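Local structure of hypothetical protein (Thermococcus kodakarensis, 2PBZ) at residues V5-S10 / G68-Y73; K21-K26 / M290-A295; Y177-E182 / G245-F250. The protein binds ATP and is probably a ligase of IMP biosynthesis that forms a carbon-nitrogen bond with the aid of magnesium or manganese. All coordinates share one frame; numbering follows the deposited sequence.

The three contacts run from the Rossmann-like N-terminal part of the chain to the ATP-grasp part. Contact 1 lies in the first and contact 3 in the second; their centres are about 20 Å apart. Contact 2 joins the two parts, with its centre about 16 Å from each of the others. It meets contact 1 where Val5 N probably hydrogen-bonds Lys26 O and Val5 CG2 packs on Phe25, and contact 3 where helix 290-302 lies against Ser178 and Pro249. In chain order, segments 5-10 and 21-26 come first, then 68-73. Segments 177-182 and 245-250 follow, and 290-295 comes last. A late helix thus packs against both an early turn and the central strands of the five-stranded sheet.

Contact 1 of 3, residues V5-S10 / G68-Y73; sequences VSTIAS and GSFVAY
Ile8, the last residue of strand 5-8, lies opposite Phe70 at the start of the short helix 70-73, their CA atoms 7.5 Å apart, and Ser10 in the following loop pairs with Ser69. Ile8 points toward the helix and fills the notch between two aromatic rings. Its CD1 sits over one face of the Phe70 ring, 4.1 Å from the centroid and only 11° off the ring normal, a CH-pi contact. The other branch, CG2, is anti to the backbone N (CG1 has chi1 -70°). This turns it to the Tyr73 ring, where it meets CE1 at 3.6 Å from an oblique direction. An alanine here would remove both branches, and is likely to leave the Phe70 face without its CH-pi partner and the Tyr73 ring freer to turn. Thr7 OG1 reaches the edge of the Phe70 ring, 3.4 Å from CZ, while its hydrogen bond goes to Val65 O. The polar link is between hydroxyls: Ser10 OG and Ser69 OG are 3.0 Å apart and hydrogen-bonded, and either may be the donor. Ser10 OG also lies in the plane of the Tyr73 ring, at its edge. The Ser69 side chain is about 10 Å from a bound ATP. The contact lies at the C-terminal end of a strand in a parallel, Rossmann-like sheet. Strand 5-8 is hydrogen-bonded to strand 27-31, and Thr7 also packs on helix 13-22. On the other segment, Phe70 rests on Ile79 of helix 76-80 and meets the ring of His67 edge-to-face.

Contact 2 of 3, residues K21-K26 / M290-A295; sequences KKEGFK and MGRRIA
The turn that ends helix 13-22, within the first beta-alpha-beta unit of the Rossmann-like part, docks on helix 290-302 through a salt bridge between Glu23 and Arg292. Arg292 NE gives its hydrogen to Glu23 OE2 at 3.0 Å, with an N-H...O angle of 145°. OE2 receives it on its anti lone pair. Arg292 NH2 adds a weak second bond to the same oxygen at 3.4 Å. The carboxylate and guanidinium planes are 39° apart, so the two groups are not laid flat edge to edge. Arg292 CG is anti to the backbone N (chi1 -173°) and the chain runs extended to NE, which carries the charge across to the turn. OE2 also takes a salt bridge from Arg296 NH2. One carboxylate oxygen thus meets two arginines whose NH2 groups lie close, and probably offsets part of their repulsion. Lys22 CG lies over one face of the Arg292 guanidinium, 3.7 Å above its plane, so the aliphatic part of the lysine meets the flat group. Glu23 is also packed: its CG meets Ala295 CB at 3.6 Å. Phe25 brings its ring edge to the helix, with CE1 3.2 Å from Ala295 O. Between Glu23 and Phe25, Gly24 has a positive phi at which a side chain would press on the preceding carbonyl. Further along helix 290-302, Phe25 rests on Leu298 and Arg299. Ile294 turns to Phe176 of strand 170-178, and Lys22 packs on Gly285 of the second subunit.

Contact 3 of 3, residues Y177-E182 / G245-F250; sequences YSPILE and GVIGPF
Tyr177 holds CG anti to its N atom (chi1 174°), which sets the ring edge against the backbone of Val246. Tyr177 CD2 lies 3.5 Å from Val246 O, near the ring plane. Phe250 has CG between N and the carbonyl carbon (chi1 70°), which turns its ring edge to the Tyr177 backbone. Its CE2 is 4.2 Å from Tyr177 N and 4.4 Å from Tyr177 CB. Tyr177 CB also meets Val246 CG1 at 4.2 Å. The same Tyr177 N gives a backbone hydrogen bond to Gly248 O, 3.1 Å long and bent at 136°. This is one end of an antiparallel strand pair: strand 170-178 and strand 249-255 lie side by side in the five-stranded sheet of the ATP-grasp part. Phe250 and Phe175 continue the backbone pairing. At Gly248, just before the second strand, a side chain would clash with Pro249 CD. Beyond the strand end, Pro179 begins the turn that leads into strand 183-194. Its ring crosses the Ile247 side chain at about a right angle, with Pro179 CG 4.0 Å from Ile247 CG2. Helix 224-241 covers this corner: the Phe250 ring meets that of Phe234, Val246 touches Met238, and Tyr177 OH makes a weak hydrogen bond with Arg239.

Contact 1 of 3, residues V5-S10 / G68-Y73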
ATOM      1  N   VAL A   5      20.316  12.389 -18.574  1.00 41.75           N
ATOM      2  CA  VAL A   5      20.136  11.730 -17.274  1.00 41.51           C
ATOM      3  C   VAL A   5      20.495  10.260 -17.278  1.00 40.64           C
ATOM      4  O   VAL A   5      19.852   9.460 -17.952  1.00 42.08           O
ATOM      5  CB  VAL A   5      18.687  11.836 -16.754  1.00 42.83           C
ATOM      6  CG1 VAL A   5      18.610  11.265 -15.334  1.00 42.83           C
ATOM      7  CG2 VAL A   5      18.217  13.268 -16.785  1.00 41.20           C
ATOM      8  N   SER A   6      21.510   9.912 -16.495  1.00 40.06           N
ATOM      9  CA  SER A   6      21.996   8.541 -16.399  1.00 39.70           C
ATOM     10  C   SER A   6      22.273   8.088 -14.962  1.00 38.97           C
ATOM     11  O   SER A   6      22.447   8.903 -14.072  1.00 36.85           O
ATOM     12  CB  SER A   6      23.269   8.402 -17.232  1.00 40.37           C
ATOM     13  OG  SER A   6      24.183   9.422 -16.920  1.00 39.46           O
ATOM     14  N   THR A   7      22.315   6.779 -14.750  1.00 38.66           N
ATOM     15  CA  THR A   7      22.569   6.219 -13.428  1.00 38.94           C
ATOM     16  C   THR A   7      22.725   4.702 -13.471  1.00 37.82           C
ATOM     17  O   THR A   7      22.406   4.069 -14.467  1.00 39.33           O
ATOM     18  CB  THR A   7      21.427   6.583 -12.439  1.00 40.26           C
ATOM     19  OG1 THR A   7      21.777   6.154 -11.117  1.00 39.97           O
ATOM     20  CG2 THR A   7      20.133   5.928 -12.848  1.00 39.27           C
ATOM     21  N   ILE A   8      23.220   4.120 -12.387  1.00 36.04           N
ATOM     22  CA  ILE A   8      23.417   2.680 -12.327  1.00 35.69           C
ATOM     23  C   ILE A   8      22.086   1.929 -12.257  1.00 36.20           C
ATOM     24  O   ILE A   8      21.133   2.393 -11.645  1.00 36.70           O
ATOM     25  CB  ILE A   8      24.292   2.300 -11.115  1.00 34.93           C
ATOM     26  CG1 ILE A   8      25.728   2.761 -11.355  1.00 33.06           C
ATOM     27  CG2 ILE A   8      24.247   0.802 -10.864  1.00 35.54           C
ATOM     28  CD1 ILE A   8      26.648   2.521 -10.179  1.00 31.99           C
ATOM     29  N   ALA A   9      22.032   0.764 -12.891  1.00 36.84           N
ATOM     30  CA  ALA A   9      20.825  -0.050 -12.909  1.00 38.57           C
ATOM     31  C   ALA A   9      20.650  -0.913 -11.667  1.00 40.23           C
ATOM     32  O   ALA A   9      21.174  -2.022 -11.585  1.00 40.26           O
ATOM     33  CB  ALA A   9      20.816  -0.922 -14.129  1.00 38.11           C
ATOM     34  N   SER A  10      19.898  -0.390 -10.703  1.00 42.86           N
ATOM     35  CA  SER A  10      19.620  -1.077  -9.450  1.00 44.12           C
ATOM     36  C   SER A  10      19.073  -0.050  -8.483  1.00 44.62           C
ATOM     37  O   SER A  10      18.954   1.130  -8.822  1.00 44.33           O
ATOM     38  CB  SER A  10      20.886  -1.680  -8.862  1.00 45.55           C
ATOM     39  OG  SER A  10      21.803  -0.657  -8.528  1.00 49.99           O
ATOM     40  N   GLY A  68      21.328   4.313  -3.540  1.00 37.46           N
ATOM     41  CA  GLY A  68      21.952   3.433  -2.562  1.00 37.67           C
ATOM     42  C   GLY A  68      22.931   2.360  -2.998  1.00 39.24           C
ATOM     43  O   GLY A  68      23.326   1.539  -2.187  1.00 41.88           O
ATOM     44  N   SER A  69      23.341   2.349  -4.258  1.00 40.92           N
ATOM     45  CA  SER A  69      24.272   1.320  -4.725  1.00 42.05           C
ATOM     46  C   SER A  69      25.621   1.901  -5.085  1.00 42.89           C
ATOM     47  O   SER A  69      26.619   1.183  -5.123  1.00 44.00           O
ATOM     48  CB  SER A  69      23.707   0.589  -5.956  1.00 41.93           C
ATOM     49  OG  SER A  69      22.555  -0.181  -5.642  1.00 44.48           O
ATOM     50  N   PHE A  70      25.645   3.206  -5.337  1.00 43.26           N
ATOM     51  CA  PHE A  70      26.870   3.887  -5.738  1.00 44.60           C
ATOM     52  C   PHE A  70      28.131   3.661  -4.917  1.00 46.44           C
ATOM     53  O   PHE A  70      29.211   3.543  -5.472  1.00 46.97           O
ATOM     54  CB  PHE A  70      26.606   5.379  -5.877  1.00 41.85           C
ATOM     55  CG  PHE A  70      25.962   5.740  -7.168  1.00 40.27           C
ATOM     56  CD1 PHE A  70      24.736   5.185  -7.528  1.00 40.18           C
ATOM     57  CD2 PHE A  70      26.610   6.572  -8.070  1.00 40.53           C
ATOM     58  CE1 PHE A  70      24.169   5.450  -8.774  1.00 38.87           C
ATOM     59  CE2 PHE A  70      26.055   6.847  -9.322  1.00 38.50           C
ATOM     60  CZ  PHE A  70      24.835   6.286  -9.676  1.00 38.49           C
ATOM     61  N   VAL A  71      28.010   3.597  -3.603  1.00 48.37           N
ATOM     62  CA  VAL A  71      29.201   3.380  -2.792  1.00 50.50           C
ATOM     63  C   VAL A  71      29.590   1.905  -2.826  1.00 51.63           C
ATOM     64  O   VAL A  71      30.773   1.552  -2.751  1.00 51.36           O
ATOM     65  CB  VAL A  71      28.968   3.830  -1.335  1.00 50.50           C
ATOM     66  CG1 VAL A  71      30.198   3.504  -0.481  1.00 49.43           C
ATOM     67  CG2 VAL A  71      28.660   5.335  -1.306  1.00 50.20           C
ATOM     68  N   ALA A  72      28.589   1.047  -2.953  1.00 52.76           N
ATOM     69  CA  ALA A  72      28.837  -0.379  -2.990  1.00 55.73           C
ATOM     70  C   ALA A  72      29.428  -0.768  -4.355  1.00 57.38           C
ATOM     71  O   ALA A  72      30.074  -1.807  -4.486  1.00 56.94           O
ATOM     72  CB  ALA A  72      27.531  -1.135  -2.717  1.00 54.72           C
ATOM     73  N   TYR A  73      29.209   0.079  -5.359  1.00 59.74           N
ATOM     74  CA  TYR A  73      29.719  -0.159  -6.716  1.00 61.76           C
ATOM     75  C   TYR A  73      30.954   0.696  -6.964  1.00 62.05           C
ATOM     76  O   TYR A  73      31.781   0.389  -7.824  1.00 63.22           O
ATOM     77  CB  TYR A  73      28.679   0.218  -7.775  1.00 62.82           C
ATOM     78  CG  TYR A  73      27.658  -0.845  -8.114  1.00 63.81           C
ATOM     79  CD1 TYR A  73      26.302  -0.603  -7.950  1.00 64.00           C
ATOM     80  CD2 TYR A  73      28.046  -2.074  -8.655  1.00 63.88           C
ATOM     81  CE1 TYR A  73      25.347  -1.555  -8.313  1.00 65.10           C
ATOM     82  CE2 TYR A  73      27.093  -3.044  -9.027  1.00 64.07           C
ATOM     83  CZ  TYR A  73      25.742  -2.773  -8.851  1.00 64.95           C
ATOM     84  OH  TYR A  73      24.783  -3.694  -9.224  1.00 66.34           O
TER

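Contact 2 of 3, residues K21-K26 / M290-A295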
ATOM      1  N   LYS A  21      12.386  10.577 -18.061  1.00 43.60           N
ATOM      2  CA  LYS A  21      11.750  10.479 -19.363  1.00 45.24           C
ATOM      3  C   LYS A  21      10.401  11.181 -19.280  1.00 45.63           C
ATOM      4  O   LYS A  21       9.853  11.613 -20.288  1.00 46.63           O
ATOM      5  CB  LYS A  21      11.573   9.004 -19.752  1.00 47.31           C
ATOM      6  CG  LYS A  21      10.673   8.763 -20.976  1.00 50.99           C
ATOM      7  CD  LYS A  21       9.903   7.411 -20.863  1.00 55.15           C
ATOM      8  CE  LYS A  21       8.668   7.331 -21.794  1.00 54.72           C
ATOM      9  NZ  LYS A  21       7.835   6.098 -21.573  1.00 53.23           N
ATOM     10  N   LYS A  22       9.870  11.300 -18.067  1.00 46.46           N
ATOM     11  CA  LYS A  22       8.579  11.952 -17.849  1.00 45.99           C
ATOM     12  C   LYS A  22       8.724  13.466 -17.912  1.00 46.60           C
ATOM     13  O   LYS A  22       7.813  14.168 -18.349  1.00 47.30           O
ATOM     14  CB  LYS A  22       8.008  11.555 -16.488  1.00 45.50           C
ATOM     15  CG  LYS A  22       6.536  11.189 -16.492  1.00 44.51           C
ATOM     16  CD  LYS A  22       6.297   9.897 -17.231  1.00 46.24           C
ATOM     17  CE  LYS A  22       4.919   9.319 -16.918  1.00 49.00           C
ATOM     18  NZ  LYS A  22       4.824   8.789 -15.503  1.00 50.47           N
ATOM     19  N   GLU A  23       9.872  13.964 -17.473  1.00 46.93           N
ATOM     20  CA  GLU A  23      10.136  15.396 -17.491  1.00 48.25           C
ATOM     21  C   GLU A  23      10.756  15.817 -18.815  1.00 48.95           C
ATOM     22  O   GLU A  23      11.235  16.939 -18.961  1.00 49.17           O
ATOM     23  CB  GLU A  23      11.059  15.780 -16.338  1.00 48.52           C
ATOM     24  CG  GLU A  23      10.385  15.761 -14.981  1.00 50.33           C
ATOM     25  CD  GLU A  23       9.238  16.736 -14.910  1.00 51.80           C
ATOM     26  OE1 GLU A  23       9.466  17.920 -15.228  1.00 53.51           O
ATOM     27  OE2 GLU A  23       8.112  16.328 -14.540  1.00 51.84           O
ATOM     28  N   GLY A  24      10.749  14.895 -19.772  1.00 49.80           N
ATOM     29  CA  GLY A  24      11.291  15.189 -21.087  1.00 50.24           C
ATOM     30  C   GLY A  24      12.781  15.001 -21.284  1.00 51.03           C
ATOM     31  O   GLY A  24      13.295  15.269 -22.375  1.00 51.67           O
ATOM     32  N   PHE A  25      13.484  14.555 -20.248  1.00 51.20           N
ATOM     33  CA  PHE A  25      14.921  14.331 -20.360  1.00 51.12           C
ATOM     34  C   PHE A  25      15.236  13.058 -21.106  1.00 50.84           C
ATOM     35  O   PHE A  25      14.383  12.188 -21.258  1.00 50.56           O
ATOM     36  CB  PHE A  25      15.569  14.257 -18.985  1.00 51.94           C
ATOM     37  CG  PHE A  25      15.698  15.578 -18.317  1.00 52.66           C
ATOM     38  CD1 PHE A  25      14.902  15.898 -17.219  1.00 53.59           C
ATOM     39  CD2 PHE A  25      16.598  16.524 -18.809  1.00 53.26           C
ATOM     40  CE1 PHE A  25      14.995  17.155 -16.613  1.00 54.97           C
ATOM     41  CE2 PHE A  25      16.707  17.781 -18.222  1.00 55.17           C
ATOM     42  CZ  PHE A  25      15.904  18.106 -17.116  1.00 56.53           C
ATOM     43  N   LYS A  26      16.474  12.953 -21.568  1.00 51.25           N
ATOM     44  CA  LYS A  26      16.916  11.774 -22.290  1.00 51.55           C
ATOM     45  C   LYS A  26      17.452  10.829 -21.235  1.00 50.88           C
ATOM     46  O   LYS A  26      17.904  11.271 -20.187  1.00 51.87           O
ATOM     47  CB  LYS A  26      18.011  12.138 -23.298  1.00 53.29           C
ATOM     48  CG  LYS A  26      17.775  11.564 -24.681  1.00 54.59           C
ATOM     49  CD  LYS A  26      16.457  12.060 -25.239  1.00 56.30           C
ATOM     50  CE  LYS A  26      16.123  11.429 -26.583  1.00 55.60           C
ATOM     51  NZ  LYS A  26      14.755  11.826 -27.069  1.00 56.03           N
HETATM   52  N   MSE A 290       9.447  10.511  -6.325  1.00 41.79           N
HETATM   53  CA  MSE A 290      10.698  11.125  -5.909  1.00 40.99           C
HETATM   54  C   MSE A 290      11.690  11.199  -7.056  1.00 41.59           C
HETATM   55  O   MSE A 290      12.480  12.144  -7.144  1.00 42.66           O
HETATM   56  CB  MSE A 290      11.330  10.356  -4.748  1.00 40.81           C
HETATM   57  CG  MSE A 290      12.655  10.965  -4.285  1.00 42.94           C
HETATM   58 SE   MSE A 290      12.544  12.642  -3.227  1.00 48.46          SE
HETATM   59  CE  MSE A 290      11.202  13.585  -4.186  1.00 45.43           C
ATOM     60  N   GLY A 291      11.658  10.179  -7.914  1.00 40.99           N
ATOM     61  CA  GLY A 291      12.539  10.135  -9.059  1.00 37.26           C
ATOM     62  C   GLY A 291      12.112  11.202 -10.037  1.00 36.98           C
ATOM     63  O   GLY A 291      12.936  11.792 -10.728  1.00 35.98           O
ATOM     64  N   ARG A 292      10.807  11.455 -10.097  1.00 37.30           N
ATOM     65  CA  ARG A 292      10.304  12.473 -10.999  1.00 39.17           C
ATOM     66  C   ARG A 292      10.552  13.853 -10.405  1.00 40.46           C
ATOM     67  O   ARG A 292      10.716  14.830 -11.136  1.00 42.11           O
ATOM     68  CB  ARG A 292       8.813  12.278 -11.282  1.00 35.85           C
ATOM     69  CG  ARG A 292       8.321  13.238 -12.356  1.00 36.23           C
ATOM     70  CD  ARG A 292       6.940  12.927 -12.893  1.00 37.76           C
ATOM     71  NE  ARG A 292       6.573  13.878 -13.941  1.00 38.90           N
ATOM     72  CZ  ARG A 292       5.337  14.075 -14.384  1.00 39.34           C
ATOM     73  NH1 ARG A 292       4.330  13.388 -13.875  1.00 39.87           N
ATOM     74  NH2 ARG A 292       5.104  14.977 -15.328  1.00 38.66           N
ATOM     75  N   ARG A 293      10.594  13.923  -9.077  1.00 40.78           N
ATOM     76  CA  ARG A 293      10.821  15.185  -8.387  1.00 40.79           C
ATOM     77  C   ARG A 293      12.234  15.665  -8.668  1.00 39.81           C
ATOM     78  O   ARG A 293      12.457  16.848  -8.923  1.00 41.26           O
ATOM     79  CB  ARG A 293      10.626  15.016  -6.888  1.00 41.77           C
ATOM     80  CG  ARG A 293      10.769  16.303  -6.121  1.00 43.11           C
ATOM     81  CD  ARG A 293       9.739  17.313  -6.579  1.00 44.40           C
ATOM     82  NE  ARG A 293      10.000  18.636  -6.026  1.00 47.07           N
ATOM     83  CZ  ARG A 293      10.995  19.431  -6.412  1.00 48.62           C
ATOM     84  NH1 ARG A 293      11.826  19.037  -7.369  1.00 51.02           N
ATOM     85  NH2 ARG A 293      11.173  20.610  -5.822  1.00 48.00           N
ATOM     86  N   ILE A 294      13.182  14.738  -8.608  1.00 38.36           N
ATOM     87  CA  ILE A 294      14.567  15.048  -8.899  1.00 38.50           C
ATOM     88  C   ILE A 294      14.687  15.588 -10.332  1.00 39.06           C
ATOM     89  O   ILE A 294      15.398  16.550 -10.582  1.00 38.04           O
ATOM     90  CB  ILE A 294      15.427  13.801  -8.784  1.00 38.37           C
ATOM     91  CG1 ILE A 294      15.487  13.354  -7.332  1.00 38.93           C
ATOM     92  CG2 ILE A 294      16.803  14.064  -9.354  1.00 38.83           C
ATOM     93  CD1 ILE A 294      16.129  12.015  -7.158  1.00 40.15           C
ATOM     94  N   ALA A 295      13.970  14.964 -11.264  1.00 40.04           N
ATOM     95  CA  ALA A 295      14.000  15.373 -12.660  1.00 41.05           C
ATOM     96  C   ALA A 295      13.337  16.706 -12.871  1.00 42.03           C
ATOM     97  O   ALA A 295      13.783  17.485 -13.714  1.00 43.50           O
ATOM     98  CB  ALA A 295      13.337  14.331 -13.533  1.00 39.32           C
TER

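Contact 3 of 3, residues Y177-E182 / G245-F250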
ATOM      1  N   TYR A 177      14.676  18.686  -0.318  1.00 42.29           N
ATOM      2  CA  TYR A 177      14.864  20.112  -0.145  1.00 42.97           C
ATOM      3  C   TYR A 177      15.212  20.657  -1.518  1.00 42.51           C
ATOM      4  O   TYR A 177      16.119  20.161  -2.158  1.00 42.11           O
ATOM      5  CB  TYR A 177      15.997  20.430   0.822  1.00 45.52           C
ATOM      6  CG  TYR A 177      16.237  21.915   0.853  1.00 48.59           C
ATOM      7  CD1 TYR A 177      15.260  22.776   1.346  1.00 49.20           C
ATOM      8  CD2 TYR A 177      17.375  22.469   0.263  1.00 50.17           C
ATOM      9  CE1 TYR A 177      15.399  24.150   1.246  1.00 52.50           C
ATOM     10  CE2 TYR A 177      17.523  23.851   0.157  1.00 52.80           C
ATOM     11  CZ  TYR A 177      16.528  24.683   0.650  1.00 53.71           C
ATOM     12  OH  TYR A 177      16.653  26.037   0.541  1.00 54.94           O
ATOM     13  N   SER A 178      14.510  21.677  -1.983  1.00 43.18           N
ATOM     14  CA  SER A 178      14.810  22.185  -3.304  1.00 44.40           C
ATOM     15  C   SER A 178      15.358  23.588  -3.297  1.00 46.45           C
ATOM     16  O   SER A 178      14.751  24.489  -2.722  1.00 48.06           O
ATOM     17  CB  SER A 178      13.565  22.151  -4.175  1.00 43.07           C
ATOM     18  OG  SER A 178      12.680  23.172  -3.800  1.00 44.56           O
ATOM     19  N   PRO A 179      16.536  23.792  -3.910  1.00 47.23           N
ATOM     20  CA  PRO A 179      17.122  25.136  -3.951  1.00 46.80           C
ATOM     21  C   PRO A 179      16.312  25.987  -4.908  1.00 47.43           C
ATOM     22  O   PRO A 179      15.978  27.125  -4.619  1.00 47.96           O
ATOM     23  CB  PRO A 179      18.535  24.881  -4.449  1.00 46.30           C
ATOM     24  CG  PRO A 179      18.846  23.542  -3.863  1.00 46.30           C
ATOM     25  CD  PRO A 179      17.572  22.769  -4.137  1.00 46.33           C
ATOM     26  N   ILE A 180      15.965  25.416  -6.049  1.00 49.21           N
ATOM     27  CA  ILE A 180      15.178  26.151  -7.035  1.00 50.90           C
ATOM     28  C   ILE A 180      13.914  26.755  -6.458  1.00 51.58           C
ATOM     29  O   ILE A 180      13.456  27.794  -6.938  1.00 52.61           O
ATOM     30  CB  ILE A 180      14.761  25.265  -8.203  1.00 51.61           C
ATOM     31  CG1 ILE A 180      15.994  24.595  -8.802  1.00 53.35           C
ATOM     32  CG2 ILE A 180      14.059  26.096  -9.251  1.00 52.60           C
ATOM     33  CD1 ILE A 180      17.052  25.577  -9.253  1.00 55.87           C
ATOM     34  N   LEU A 181      13.348  26.105  -5.437  1.00 51.56           N
ATOM     35  CA  LEU A 181      12.113  26.589  -4.806  1.00 50.58           C
ATOM     36  C   LEU A 181      12.358  27.031  -3.364  1.00 50.31           C
ATOM     37  O   LEU A 181      11.500  27.632  -2.723  1.00 49.53           O
ATOM     38  CB  LEU A 181      11.035  25.498  -4.845  1.00 50.76           C
ATOM     39  CG  LEU A 181      10.704  24.904  -6.218  1.00 51.39           C
ATOM     40  CD1 LEU A 181       9.648  23.826  -6.089  1.00 51.82           C
ATOM     41  CD2 LEU A 181      10.215  26.002  -7.137  1.00 50.86           C
ATOM     42  N   GLU A 182      13.545  26.727  -2.863  1.00 50.21           N
ATOM     43  CA  GLU A 182      13.932  27.099  -1.514  1.00 51.80           C
ATOM     44  C   GLU A 182      12.924  26.625  -0.485  1.00 51.87           C
ATOM     45  O   GLU A 182      12.488  27.398   0.376  1.00 52.19           O
ATOM     46  CB  GLU A 182      14.096  28.620  -1.408  1.00 53.96           C
ATOM     47  CG  GLU A 182      15.136  29.205  -2.357  1.00 57.95           C
ATOM     48  CD  GLU A 182      15.533  30.640  -1.999  1.00 59.96           C
ATOM     49  OE1 GLU A 182      16.186  30.838  -0.934  1.00 57.99           O
ATOM     50  OE2 GLU A 182      15.184  31.569  -2.781  1.00 60.55           O
ATOM     51  N   GLY A 245      25.228  21.462   1.708  1.00 54.55           N
ATOM     52  CA  GLY A 245      24.315  20.619   2.481  1.00 54.78           C
ATOM     53  C   GLY A 245      22.889  20.229   2.084  1.00 53.92           C
ATOM     54  O   GLY A 245      21.930  20.981   2.301  1.00 54.37           O
ATOM     55  N   VAL A 246      22.749  19.022   1.548  1.00 52.06           N
ATOM     56  CA  VAL A 246      21.451  18.470   1.145  1.00 51.53           C
ATOM     57  C   VAL A 246      20.762  19.242   0.046  1.00 51.05           C
ATOM     58  O   VAL A 246      20.092  20.251   0.317  1.00 51.81           O
ATOM     59  CB  VAL A 246      20.469  18.402   2.337  1.00 51.91           C
ATOM     60  CG1 VAL A 246      19.145  17.805   1.892  1.00 52.22           C
ATOM     61  CG2 VAL A 246      21.064  17.577   3.447  1.00 52.38           C
ATOM     62  N   ILE A 247      20.896  18.762  -1.186  1.00 49.88           N
ATOM     63  CA  ILE A 247      20.270  19.443  -2.298  1.00 50.12           C
ATOM     64  C   ILE A 247      19.040  18.748  -2.847  1.00 50.53           C
ATOM     65  O   ILE A 247      18.080  19.404  -3.223  1.00 51.89           O
ATOM     66  CB  ILE A 247      21.277  19.696  -3.430  1.00 49.86           C
ATOM     67  CG1 ILE A 247      22.219  20.828  -3.019  1.00 48.77           C
ATOM     68  CG2 ILE A 247      20.554  20.057  -4.714  1.00 48.97           C
ATOM     69  CD1 ILE A 247      23.245  21.165  -4.065  1.00 49.79           C
ATOM     70  N   GLY A 248      19.030  17.428  -2.895  1.00 49.26           N
ATOM     71  CA  GLY A 248      17.833  16.802  -3.423  1.00 48.93           C
ATOM     72  C   GLY A 248      17.082  15.971  -2.407  1.00 47.41           C
ATOM     73  O   GLY A 248      16.539  16.493  -1.440  1.00 46.69           O
ATOM     74  N   PRO A 249      17.023  14.650  -2.628  1.00 47.01           N
ATOM     75  CA  PRO A 249      16.325  13.758  -1.701  1.00 46.14           C
ATOM     76  C   PRO A 249      17.184  13.316  -0.514  1.00 44.36           C
ATOM     77  O   PRO A 249      18.407  13.257  -0.596  1.00 44.77           O
ATOM     78  CB  PRO A 249      15.935  12.578  -2.600  1.00 44.87           C
ATOM     79  CG  PRO A 249      17.080  12.486  -3.526  1.00 45.69           C
ATOM     80  CD  PRO A 249      17.337  13.948  -3.887  1.00 46.48           C
ATOM     81  N   PHE A 250      16.528  13.018   0.594  1.00 42.51           N
ATOM     82  CA  PHE A 250      17.217  12.500   1.762  1.00 40.90           C
ATOM     83  C   PHE A 250      16.124  11.901   2.618  1.00 40.52           C
ATOM     84  O   PHE A 250      14.947  12.191   2.414  1.00 39.05           O
ATOM     85  CB  PHE A 250      18.030  13.600   2.499  1.00 40.17           C
ATOM     86  CG  PHE A 250      17.194  14.641   3.208  1.00 38.74           C
ATOM     87  CD1 PHE A 250      17.017  14.585   4.582  1.00 37.77           C
ATOM     88  CD2 PHE A 250      16.612  15.690   2.506  1.00 39.14           C
ATOM     89  CE1 PHE A 250      16.269  15.562   5.252  1.00 38.89           C
ATOM     90  CE2 PHE A 250      15.867  16.667   3.158  1.00 39.64           C
ATOM     91  CZ  PHE A 250      15.695  16.604   4.536  1.00 39.48           C
TER